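Side-chain contacts in uncharacterized protein PA2218 (Pseudomonas aeruginosa, PDB 2HDW), which is of unknown function but has the alpha/beta hydrolase fold and is probably a hydrolase: residues A[108-113]-A[135-140]; A[124-129]-A[163-168]; A[212-217]-A[319-324]. All blocks are in the same frame, centred on the assembly; numbering follows the deposited sequence.

The three contacts belong to one alpha/beta hydrolase fold built round a mixed eight-stranded sheet. Contacts 1 and 2 touch each other and have centres about 18 Å apart. Lys109 packs on Ala129, and strand 126-130 follows helix 112-122 in the chain after a short loop. Their segments alternate along the chain, and the two contacts meet at strand 126-130. Contact 3 comes later in the chain, on the other side of its centre. Its centre lies about 25 Å from that of contact 1 and about 34 Å from that of contact 2. It joins the helical insertion after strand 197-201 to helix 320-329, so that distant parts of the sequence meet.

Contact 1: residues A[108-113]-A[135-140]; sequences VKEQSS and TGESGG
Lys109 starts with CG between its backbone N and carbonyl carbon, chi1 64°, runs extended, and bends at its last torsion, chi4 -55°. The bend turns NZ between two carboxylates, those of Glu137 and Glu110. Lys109 NZ donates to Glu137 OE1 at 2.7 Å, on the anti side and somewhat out of the carboxylate plane. Lys109 NZ also donates to Glu110 OE2 at 2.7 Å, which it meets on the syn side, again tilted from the plane. The two carboxylate planes stand 73° apart. Glu110 OE2 and Glu137 OE1 are 3.9 Å apart, and the lysine between them probably offsets their repulsion. Asp131 OD2 is a third acidic partner of NZ. Lys70 pairs with Glu137 OE1 and Arg276 with Glu110 OE2, so the buried network carries charge of both signs.

Beside it the contact is apolar. Val108 CG1 packs on Gly136 CA at 3.7 Å. Two tight turns meet here. Val108 to Gln111 is a type I turn, and Val108 N donates to Gln111 OE1 at 2.9 Å. Thr135 to Ser138 is a type II' turn, with Gly136 at its positive-phi position. The first turn leads into helix 112-122, with Gln111 as the N-cap residue. The second follows strand 126-130, and strand 80-88 packs against both Lys109 and Glu137.

Contact 2: residues A[124-129]-A[163-168]; sequences GFVTLA and SLLPEV
Val168 N donates to Leu165 O at 3.1 Å and closes a type I turn, and both of these residues pack on Val126. The turn belongs to a beta-alpha-beta crossover of the alpha/beta hydrolase fold. The chain leaves strand 126-130, passes through helix 148-164, and returns to the sheet as strand 173-178. Contact 2 lies where the helix ends, and it is purely apolar between side chains.

Val126 is the residue on which the other segment converges. Its CG1 is anti to the backbone N, chi1 165°, and this carries the methyl to the turn. There Val126 CG1 meets Val168 CG1 at 3.6 Å. Val168 CG1 also lies 3.7 Å from Val126 CB and 3.8 Å from Val126 CG2, so it sits against the whole branch of the valine. The two valine side chains cross at about a right angle. The Leu165 and Val126 side chains cross obliquely, with Leu165 CD1 4.2 Å from Val126 CG1.

Strands 80-88 and 96-102 lie alongside: Leu165 touches Leu85, and Val168 touches Ala98. The turn's backbone also approaches Val126, with Glu167 O 4.3 Å from Val126 CG2.

Contact 3: residues A[212-217]-A[319-324]; sequences KGYNDS and SRYFSE
The ring of Tyr321 has Asn215 OD1 over one face, 3.5 Å above the plane and offset toward the rim. Phe322 CG lies over the opposite face, and a water sits at the edge, in the ring plane. OD1 is nearest to CD2 and CE2 of the ring. The Asn215 amide is inclined 32° to the ring, so it leans over it rather than lying flat.

The hydroxyl is held from two directions. Asn215 N donates to Tyr321 OH at 2.8 Å, and the bond is almost straight, 178°. The water lies 2.7 Å from Tyr321 OH and donates to Gly213 O at 2.7 Å. It therefore bridges the Tyr321 hydroxyl to the Gly213 carbonyl.

Both backbone groups belong to the type II turn from Gly213 to Asp216, which follows helix 206-212. This helix is part of the helical insertion that the alpha/beta hydrolase fold carries here between strands 197-201 and 309-314. Tyr321 reaches the turn from the first turn of helix 320-329. With chi1 at 76°, its CG lies between the backbone N and the carbonyl carbon, which points the ring at residues 213-216.

Tyr214 CA lies 3.6 Å from Tyr321 OH. Tyr214 OH is hydrogen-bonded to Tyr204 OH, and the ring of Tyr204 stacks with Phe322.

Contact 1: residues A[108-113]-A[135-140]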
loop_
_atom_site.group_PDB
_atom_site.type_symbol
_atom_site.label_atom_id
_atom_site.label_comp_id
_atom_site.label_asym_id
_atom_site.label_seq_id
_atom_site.Cartn_x
_atom_site.Cartn_y
_atom_site.Cartn_z
ATOM N N VAL A 108 0.487 1.900 -8.096
ATOM C CA VAL A 108 0.142 0.595 -8.648
ATOM C C VAL A 108 1.288 -0.390 -8.451
ATOM O O VAL A 108 2.418 0.004 -8.131
ATOM C CB VAL A 108 -0.198 0.682 -10.154
ATOM C CG1 VAL A 108 -1.488 1.455 -10.339
ATOM C CG2 VAL A 108 0.947 1.356 -10.917
ATOM N N LYS A 109 0.988 -1.667 -8.656
ATOM C CA LYS A 109 1.958 -2.740 -8.485
ATOM C C LYS A 109 3.241 -2.613 -9.306
ATOM O O LYS A 109 4.256 -3.207 -8.953
ATOM C CB LYS A 109 1.293 -4.086 -8.791
ATOM C CG LYS A 109 0.820 -4.238 -10.237
ATOM C CD LYS A 109 -0.048 -5.480 -10.398
ATOM C CE LYS A 109 -0.411 -5.747 -11.859
ATOM N NZ LYS A 109 -1.073 -4.587 -12.526
ATOM N N GLU A 110 3.206 -1.859 -10.400
ATOM C CA GLU A 110 4.405 -1.710 -11.220
ATOM C C GLU A 110 5.412 -0.753 -10.583
ATOM O O GLU A 110 6.552 -0.635 -11.038
ATOM C CB GLU A 110 4.041 -1.220 -12.627
ATOM C CG GLU A 110 3.222 -2.214 -13.458
ATOM C CD GLU A 110 1.755 -2.276 -13.050
ATOM O OE1 GLU A 110 1.305 -1.420 -12.254
ATOM O OE2 GLU A 110 1.041 -3.174 -13.542
ATOM N N GLN A 111 4.989 -0.070 -9.524
ATOM C CA GLN A 111 5.862 0.865 -8.845
ATOM C C GLN A 111 6.536 0.215 -7.626
ATOM O O GLN A 111 6.956 -0.940 -7.703
ATOM C CB GLN A 111 5.067 2.135 -8.490
ATOM C CG GLN A 111 4.596 2.872 -9.759
ATOM C CD GLN A 111 3.565 3.958 -9.505
ATOM O OE1 GLN A 111 2.565 3.739 -8.814
ATOM N NE2 GLN A 111 3.790 5.135 -10.086
ATOM N N SER A 112 6.629 0.937 -6.516
ATOM C CA SER A 112 7.301 0.435 -5.319
ATOM C C SER A 112 6.943 -0.963 -4.793
ATOM O O SER A 112 7.844 -1.743 -4.468
ATOM C CB SER A 112 7.153 1.445 -4.179
ATOM O OG SER A 112 8.040 1.131 -3.116
ATOM N N SER A 113 5.657 -1.289 -4.686
ATOM C CA SER A 113 5.284 -2.606 -4.172
ATOM C C SER A 113 5.883 -3.721 -5.029
ATOM O O SER A 113 6.321 -4.749 -4.512
ATOM C CB SER A 113 3.755 -2.758 -4.089
ATOM O OG SER A 113 3.128 -2.567 -5.348
ATOM N N THR A 135 -8.517 0.405 -8.895
ATOM C CA THR A 135 -7.310 1.015 -9.457
ATOM C C THR A 135 -6.428 0.062 -10.259
ATOM O O THR A 135 -6.624 -1.152 -10.236
ATOM C CB THR A 135 -6.431 1.642 -8.348
ATOM O OG1 THR A 135 -5.832 0.604 -7.561
ATOM C CG2 THR A 135 -7.276 2.528 -7.437
ATOM N N GLY A 136 -5.449 0.629 -10.964
ATOM C CA GLY A 136 -4.541 -0.174 -11.765
ATOM C C GLY A 136 -5.261 -1.054 -12.768
ATOM O O GLY A 136 -6.109 -0.581 -13.527
ATOM N N GLU A 137 -4.924 -2.340 -12.781
ATOM C CA GLU A 137 -5.567 -3.278 -13.695
ATOM C C GLU A 137 -6.726 -4.004 -13.023
ATOM O O GLU A 137 -7.422 -4.799 -13.656
ATOM C CB GLU A 137 -4.549 -4.291 -14.222
ATOM C CG GLU A 137 -3.449 -3.656 -15.049
ATOM C CD GLU A 137 -2.552 -4.675 -15.705
ATOM O OE1 GLU A 137 -1.821 -5.380 -14.983
ATOM O OE2 GLU A 137 -2.580 -4.774 -16.947
ATOM N N SER A 138 -6.930 -3.736 -11.737
ATOM C CA SER A 138 -8.032 -4.363 -11.007
ATOM C C SER A 138 -9.383 -3.858 -11.506
ATOM O O SER A 138 -9.469 -2.821 -12.169
ATOM C CB SER A 138 -7.914 -4.074 -9.512
ATOM O OG SER A 138 -6.782 -4.717 -8.962
ATOM N N GLY A 139 -10.433 -4.604 -11.182
ATOM C CA GLY A 139 -11.773 -4.219 -11.584
ATOM C C GLY A 139 -12.362 -3.222 -10.608
ATOM O O GLY A 139 -11.695 -2.783 -9.669
ATOM N N GLY A 140 -13.620 -2.859 -10.832
ATOM C CA GLY A 140 -14.274 -1.907 -9.960
ATOM C C GLY A 140 -14.598 -0.606 -10.663
ATOM O O GLY A 140 -13.804 -0.093 -11.452
#

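Contact 2: residues A[124-129]-A[163-168]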
loop_
_atom_site.group_PDB
_atom_site.type_symbol
_atom_site.label_atom_id
_atom_site.label_comp_id
_atom_site.label_asym_id
_atom_site.label_seq_id
_atom_site.Cartn_x
_atom_site.Cartn_y
_atom_site.Cartn_z
ATOM N N GLY A 124 14.105 -15.462 -1.244
ATOM C CA GLY A 124 13.531 -16.752 -0.882
ATOM C C GLY A 124 12.054 -16.821 -0.535
ATOM O O GLY A 124 11.568 -17.873 -0.117
ATOM N N PHE A 125 11.323 -15.722 -0.700
ATOM C CA PHE A 125 9.895 -15.727 -0.383
ATOM C C PHE A 125 9.038 -15.734 -1.649
ATOM O O PHE A 125 9.469 -15.287 -2.707
ATOM C CB PHE A 125 9.532 -14.485 0.452
ATOM C CG PHE A 125 10.274 -14.384 1.764
ATOM C CD1 PHE A 125 9.745 -14.938 2.925
ATOM C CD2 PHE A 125 11.514 -13.752 1.832
ATOM C CE1 PHE A 125 10.438 -14.863 4.140
ATOM C CE2 PHE A 125 12.220 -13.673 3.047
ATOM C CZ PHE A 125 11.678 -14.229 4.197
ATOM N N VAL A 126 7.829 -16.271 -1.540
ATOM C CA VAL A 126 6.892 -16.246 -2.656
ATOM C C VAL A 126 6.213 -14.906 -2.388
ATOM O O VAL A 126 5.773 -14.668 -1.269
ATOM C CB VAL A 126 5.844 -17.367 -2.558
ATOM C CG1 VAL A 126 4.703 -17.087 -3.519
ATOM C CG2 VAL A 126 6.484 -18.712 -2.871
ATOM N N THR A 127 6.130 -14.032 -3.387
ATOM C CA THR A 127 5.532 -12.721 -3.155
ATOM C C THR A 127 4.459 -12.297 -4.141
ATOM O O THR A 127 4.358 -12.823 -5.251
ATOM C CB THR A 127 6.609 -11.628 -3.123
ATOM O OG1 THR A 127 7.234 -11.541 -4.408
ATOM C CG2 THR A 127 7.663 -11.954 -2.071
ATOM N N LEU A 128 3.673 -11.313 -3.723
ATOM C CA LEU A 128 2.579 -10.812 -4.532
ATOM C C LEU A 128 2.378 -9.306 -4.330
ATOM O O LEU A 128 2.260 -8.835 -3.198
ATOM C CB LEU A 128 1.310 -11.574 -4.141
ATOM C CG LEU A 128 -0.009 -11.395 -4.891
ATOM C CD1 LEU A 128 0.146 -11.851 -6.339
ATOM C CD2 LEU A 128 -1.088 -12.213 -4.192
ATOM N N ALA A 129 2.362 -8.559 -5.432
ATOM C CA ALA A 129 2.130 -7.115 -5.407
ATOM C C ALA A 129 0.804 -6.957 -6.151
ATOM O O ALA A 129 0.667 -7.414 -7.287
ATOM C CB ALA A 129 3.257 -6.371 -6.139
ATOM N N SER A 163 -2.312 -17.813 -0.322
ATOM C CA SER A 163 -2.466 -18.964 0.575
ATOM C C SER A 163 -2.757 -20.294 -0.095
ATOM O O SER A 163 -2.320 -21.339 0.386
ATOM C CB SER A 163 -3.593 -18.712 1.586
ATOM O OG SER A 163 -3.247 -17.695 2.498
ATOM N N LEU A 164 -3.513 -20.263 -1.186
ATOM C CA LEU A 164 -3.881 -21.489 -1.878
ATOM C C LEU A 164 -2.867 -21.978 -2.907
ATOM O O LEU A 164 -3.050 -23.045 -3.496
ATOM C CB LEU A 164 -5.250 -21.316 -2.543
ATOM C CG LEU A 164 -6.381 -20.855 -1.612
ATOM C CD1 LEU A 164 -7.712 -20.989 -2.341
ATOM C CD2 LEU A 164 -6.392 -21.687 -0.328
ATOM N N LEU A 165 -1.806 -21.207 -3.125
ATOM C CA LEU A 165 -0.778 -21.592 -4.084
ATOM C C LEU A 165 -0.083 -22.885 -3.667
ATOM O O LEU A 165 0.266 -23.070 -2.501
ATOM C CB LEU A 165 0.267 -20.484 -4.234
ATOM C CG LEU A 165 -0.193 -19.205 -4.934
ATOM C CD1 LEU A 165 0.950 -18.216 -4.959
ATOM C CD2 LEU A 165 -0.652 -19.520 -6.352
ATOM N N PRO A 166 0.127 -23.799 -4.620
ATOM C CA PRO A 166 0.792 -25.059 -4.283
ATOM C C PRO A 166 2.220 -24.876 -3.772
ATOM O O PRO A 166 2.736 -25.719 -3.043
ATOM C CB PRO A 166 0.728 -25.846 -5.595
ATOM C CG PRO A 166 0.649 -24.781 -6.646
ATOM C CD PRO A 166 -0.303 -23.786 -6.028
ATOM N N GLU A 167 2.849 -23.762 -4.134
ATOM C CA GLU A 167 4.222 -23.497 -3.714
ATOM C C GLU A 167 4.336 -22.850 -2.338
ATOM O O GLU A 167 5.437 -22.713 -1.806
ATOM C CB GLU A 167 4.931 -22.596 -4.734
ATOM C CG GLU A 167 5.026 -23.162 -6.141
ATOM C CD GLU A 167 3.757 -22.962 -6.955
ATOM O OE1 GLU A 167 2.776 -22.395 -6.425
ATOM O OE2 GLU A 167 3.744 -23.371 -8.135
ATOM N N VAL A 168 3.209 -22.469 -1.748
ATOM C CA VAL A 168 3.253 -21.804 -0.456
ATOM C C VAL A 168 2.658 -22.565 0.715
ATOM O O VAL A 168 1.783 -23.419 0.554
ATOM C CB VAL A 168 2.541 -20.424 -0.506
ATOM C CG1 VAL A 168 2.985 -19.639 -1.731
ATOM C CG2 VAL A 168 1.044 -20.619 -0.509
#

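Contact 3: residues A[212-217]-A[319-324]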
loop_
_atom_site.group_PDB
_atom_site.type_symbol
_atom_site.label_atom_id
_atom_site.label_comp_id
_atom_site.label_asym_id
_atom_site.label_seq_id
_atom_site.Cartn_x
_atom_site.Cartn_y
_atom_site.Cartn_z
ATOM N N LYS A 212 -7.247 14.933 9.648
ATOM C CA LYS A 212 -6.518 16.002 10.336
ATOM C C LYS A 212 -5.424 16.709 9.530
ATOM O O LYS A 212 -4.789 17.638 10.035
ATOM C CB LYS A 212 -5.884 15.452 11.618
ATOM C CG LYS A 212 -6.853 14.767 12.572
ATOM C CD LYS A 212 -6.109 14.194 13.772
ATOM C CE LYS A 212 -7.067 13.592 14.791
ATOM N NZ LYS A 212 -6.336 12.970 15.939
ATOM N N GLY A 213 -5.203 16.286 8.290
ATOM C CA GLY A 213 -4.157 16.900 7.486
ATOM C C GLY A 213 -2.787 16.536 8.040
ATOM O O GLY A 213 -2.683 15.705 8.947
ATOM N N TYR A 214 -1.732 17.149 7.506
ATOM C CA TYR A 214 -0.379 16.869 7.976
ATOM C C TYR A 214 -0.103 17.517 9.331
ATOM O O TYR A 214 -0.267 18.723 9.502
ATOM C CB TYR A 214 0.648 17.351 6.951
ATOM C CG TYR A 214 0.750 16.456 5.742
ATOM C CD1 TYR A 214 1.284 15.172 5.850
ATOM C CD2 TYR A 214 0.310 16.883 4.490
ATOM C CE1 TYR A 214 1.379 14.333 4.740
ATOM C CE2 TYR A 214 0.400 16.052 3.368
ATOM C CZ TYR A 214 0.938 14.778 3.505
ATOM O OH TYR A 214 1.043 13.952 2.413
ATOM N N ASN A 215 0.320 16.703 10.291
ATOM C CA ASN A 215 0.620 17.190 11.633
ATOM C C ASN A 215 -0.574 17.913 12.261
ATOM O O ASN A 215 -0.424 18.980 12.854
ATOM C CB ASN A 215 1.836 18.116 11.587
ATOM C CG ASN A 215 3.123 17.370 11.283
ATOM O OD1 ASN A 215 3.615 16.593 12.109
ATOM N ND2 ASN A 215 3.672 17.594 10.094
ATOM N N ASP A 216 -1.755 17.317 12.124
ATOM C CA ASP A 216 -2.984 17.878 12.679
ATOM C C ASP A 216 -3.159 19.366 12.371
ATOM O O ASP A 216 -3.260 20.185 13.279
ATOM C CB ASP A 216 -3.012 17.677 14.198
ATOM C CG ASP A 216 -2.983 16.213 14.597
ATOM O OD1 ASP A 216 -3.150 15.931 15.801
ATOM O OD2 ASP A 216 -2.789 15.346 13.716
ATOM N N SER A 217 -3.213 19.714 11.092
ATOM C CA SER A 217 -3.371 21.109 10.704
ATOM C C SER A 217 -4.814 21.496 10.390
ATOM O O SER A 217 -5.107 22.662 10.125
ATOM C CB SER A 217 -2.485 21.412 9.495
ATOM O OG SER A 217 -2.770 20.532 8.425
ATOM N N SER A 319 6.808 12.269 7.128
ATOM C CA SER A 319 5.790 11.346 7.611
ATOM C C SER A 319 6.236 10.443 8.755
ATOM O O SER A 319 5.479 9.574 9.185
ATOM C CB SER A 319 5.358 10.463 6.452
ATOM O OG SER A 319 6.515 9.862 5.899
ATOM N N ARG A 320 7.452 10.635 9.245
ATOM C CA ARG A 320 7.943 9.772 10.312
ATOM C C ARG A 320 7.008 9.699 11.508
ATOM O O ARG A 320 6.909 8.658 12.162
ATOM C CB ARG A 320 9.325 10.218 10.785
ATOM C CG ARG A 320 9.959 9.240 11.768
ATOM C CD ARG A 320 11.326 9.707 12.238
ATOM N NE ARG A 320 11.231 10.935 13.016
ATOM C CZ ARG A 320 12.276 11.595 13.509
ATOM N NH1 ARG A 320 13.507 11.138 13.305
ATOM N NH2 ARG A 320 12.085 12.711 14.208
ATOM N N TYR A 321 6.312 10.792 11.798
ATOM C CA TYR A 321 5.423 10.804 12.948
ATOM C C TYR A 321 4.303 9.764 12.880
ATOM O O TYR A 321 3.838 9.292 13.919
ATOM C CB TYR A 321 4.847 12.206 13.166
ATOM C CG TYR A 321 3.746 12.615 12.221
ATOM C CD1 TYR A 321 2.407 12.433 12.565
ATOM C CD2 TYR A 321 4.037 13.253 11.015
ATOM C CE1 TYR A 321 1.384 12.887 11.741
ATOM C CE2 TYR A 321 3.023 13.710 10.182
ATOM C CZ TYR A 321 1.700 13.525 10.555
ATOM O OH TYR A 321 0.694 13.984 9.746
ATOM N N PHE A 322 3.871 9.393 11.676
ATOM C CA PHE A 322 2.814 8.382 11.554
ATOM C C PHE A 322 3.233 7.064 12.203
ATOM O O PHE A 322 2.441 6.427 12.902
ATOM C CB PHE A 322 2.460 8.126 10.085
ATOM C CG PHE A 322 1.678 9.240 9.443
ATOM C CD1 PHE A 322 0.441 9.624 9.951
ATOM C CD2 PHE A 322 2.173 9.897 8.320
ATOM C CE1 PHE A 322 -0.298 10.648 9.349
ATOM C CE2 PHE A 322 1.442 10.923 7.708
ATOM C CZ PHE A 322 0.203 11.297 8.226
ATOM N N SER A 323 4.474 6.650 11.965
ATOM C CA SER A 323 4.989 5.410 12.545
ATOM C C SER A 323 5.183 5.543 14.052
ATOM O O SER A 323 5.042 4.569 14.797
ATOM C CB SER A 323 6.321 5.031 11.902
ATOM O OG SER A 323 6.145 4.706 10.542
ATOM N N GLU A 324 5.516 6.751 14.499
ATOM C CA GLU A 324 5.727 6.998 15.919
ATOM C C GLU A 324 4.400 6.883 16.657
ATOM O O GLU A 324 4.355 6.405 17.790
ATOM C CB GLU A 324 6.340 8.380 16.127
ATOM C CG GLU A 324 7.672 8.536 15.424
ATOM C CD GLU A 324 8.279 9.909 15.610
ATOM O OE1 GLU A 324 7.536 10.902 15.491
ATOM O OE2 GLU A 324 9.497 9.992 15.867
HETATM O O HOH W 1 -1.888 13.619 10.455
#